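Local coordinates for protein PHB depolymerase (Penicillium funiculosum, PDB 2D81) that hydrolyses the ester bonds of the biopolyester polyhydroxybutyrate, probably by the serine-based mechanism usual for alpha/beta hydrolases, at residues Y94-G98 with M109-K113. Numbering follows the deposited sequence.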
# COMPACT_ATOMS: atom_id res chain seq x y z
N TYR A 94 -6.52 2.82 8.39
CA TYR A 94 -7.52 1.83 8.02
C TYR A 94 -6.86 0.46 7.92
O TYR A 94 -5.80 0.32 7.32
CB TYR A 94 -8.15 2.20 6.67
CG TYR A 94 -9.06 1.12 6.11
CD1 TYR A 94 -10.40 1.05 6.49
CD2 TYR A 94 -8.57 0.16 5.23
CE1 TYR A 94 -11.23 0.04 6.00
CE2 TYR A 94 -9.38 -0.85 4.74
CZ TYR A 94 -10.71 -0.90 5.13
OH TYR A 94 -11.52 -1.90 4.65
N MET A 95 -7.50 -0.55 8.50
CA MET A 95 -6.98 -1.91 8.46
C MET A 95 -8.10 -2.90 8.14
O MET A 95 -9.22 -2.77 8.63
CB MET A 95 -6.34 -2.28 9.80
CG MET A 95 -5.03 -1.55 10.05
SD MET A 95 -4.38 -1.85 11.70
CE MET A 95 -5.29 -0.61 12.62
N TRP A 96 -7.78 -3.89 7.30
CA TRP A 96 -8.77 -4.88 6.87
C TRP A 96 -8.17 -6.27 6.82
O TRP A 96 -7.02 -6.45 6.43
CB TRP A 96 -9.30 -4.53 5.47
CG TRP A 96 -10.28 -5.55 4.93
CD1 TRP A 96 -11.62 -5.60 5.16
CD2 TRP A 96 -9.97 -6.69 4.11
NE1 TRP A 96 -12.17 -6.69 4.54
CE2 TRP A 96 -11.19 -7.38 3.88
CE3 TRP A 96 -8.79 -7.19 3.54
CZ2 TRP A 96 -11.25 -8.55 3.11
CZ3 TRP A 96 -8.86 -8.36 2.78
CH2 TRP A 96 -10.08 -9.02 2.57
N THR A 97 -8.97 -7.26 7.22
CA THR A 97 -8.61 -8.64 7.00
C THR A 97 -9.85 -9.45 6.65
O THR A 97 -10.96 -9.13 7.09
CB THR A 97 -7.94 -9.25 8.25
OG1 THR A 97 -7.56 -10.61 7.97
CG2 THR A 97 -8.89 -9.22 9.43
N GLY A 98 -9.67 -10.49 5.85
CA GLY A 98 -10.71 -11.49 5.70
C GLY A 98 -10.60 -12.46 6.85
O GLY A 98 -9.50 -12.77 7.29
N MET A 109 -2.73 -9.53 11.21
CA MET A 109 -3.25 -8.17 11.13
C MET A 109 -3.57 -7.59 12.51
O MET A 109 -3.39 -6.39 12.73
CB MET A 109 -4.48 -8.11 10.23
CG MET A 109 -4.16 -7.90 8.76
SD MET A 109 -3.31 -6.32 8.45
CE MET A 109 -4.66 -5.16 8.73
N ASN A 110 -4.02 -8.43 13.43
CA ASN A 110 -4.32 -7.95 14.78
C ASN A 110 -3.06 -7.45 15.49
O ASN A 110 -3.14 -6.52 16.29
CB ASN A 110 -4.97 -9.05 15.62
CG ASN A 110 -5.36 -8.57 17.00
OD1 ASN A 110 -6.28 -7.76 17.16
ND2 ASN A 110 -4.65 -9.05 18.02
N GLN A 111 -1.92 -8.07 15.21
CA GLN A 111 -0.66 -7.63 15.81
C GLN A 111 -0.23 -6.27 15.27
O GLN A 111 0.35 -5.47 15.99
CB GLN A 111 0.45 -8.65 15.56
CG GLN A 111 0.32 -9.96 16.34
CD GLN A 111 0.37 -9.76 17.84
OE1 GLN A 111 -0.63 -9.37 18.46
NE2 GLN A 111 1.53 -10.01 18.44
N LEU A 112 -0.52 -6.01 13.99
CA LEU A 112 -0.30 -4.68 13.44
C LEU A 112 -1.16 -3.66 14.17
O LEU A 112 -0.70 -2.57 14.51
CB LEU A 112 -0.63 -4.65 11.95
CG LEU A 112 -0.62 -3.27 11.28
CD1 LEU A 112 0.78 -2.65 11.35
CD2 LEU A 112 -1.05 -3.42 9.83
N LYS A 113 -2.42 -4.02 14.42
CA LYS A 113 -3.31 -3.13 15.16
C LYS A 113 -2.74 -2.84 16.54
O LYS A 113 -2.69 -1.69 16.97
CB LYS A 113 -4.69 -3.78 15.31
CG LYS A 113 -5.70 -2.91 16.06
CD LYS A 113 -7.05 -3.61 16.15
CE LYS A 113 -8.08 -2.73 16.83
NZ LYS A 113 -9.37 -3.44 16.99
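M95 and M109 form the tight centre of this contact, where the helix 106-116 packs against the strand 92-98. The methyl CE of M109 sits 3.5 Å from CB of M95 and equally close to the carbonyl O of W96, so the end of this side chain lies directly on the strand backbone. Bends at chi2 and chi3 fold the M109 chain and bring CE to that position, while its CG rests 4.0 Å from CB of T97. In return M95 reaches toward the helix: its CG stands anti to the carbonyl carbon (chi1 -71°), and SD arrives 3.8 Å from CA of K113 and 4.0 Å from CG of L112. The side chains meet one another through apolar atoms: carbon and sulfur of M95 face the helix, and CB, CG and CE of M109 face the strand. Were M95 cut back to an alanine, CA of K113 and the branch of L112 would probably lose the sulfur that touches them, and a gap would open under this turn of the helix.

The K113 side is looser. CB of K113 lies 4.1 Å from SD of M95, but the aliphatic chain then runs on fully extended, carrying NZ away from the strand toward solvent. At the other end, T97 turns its hydroxyl to its own strand, where OG1 donates to the carbonyl O of G98 at 3.0 Å from above the carbonyl plane.

The axes of 94-98 and 109-113 run nearly antiparallel (161°), 9.3 Å apart at closest approach, as expected for the first half of the right-handed beta-alpha-beta crossover that continues into strand 125-130. M95 and M109 both touch Y127 of that strand, whereas M109 and L112 also reach V42 of strand 39-43, on the other flank of strand 92-98 in the central sheet.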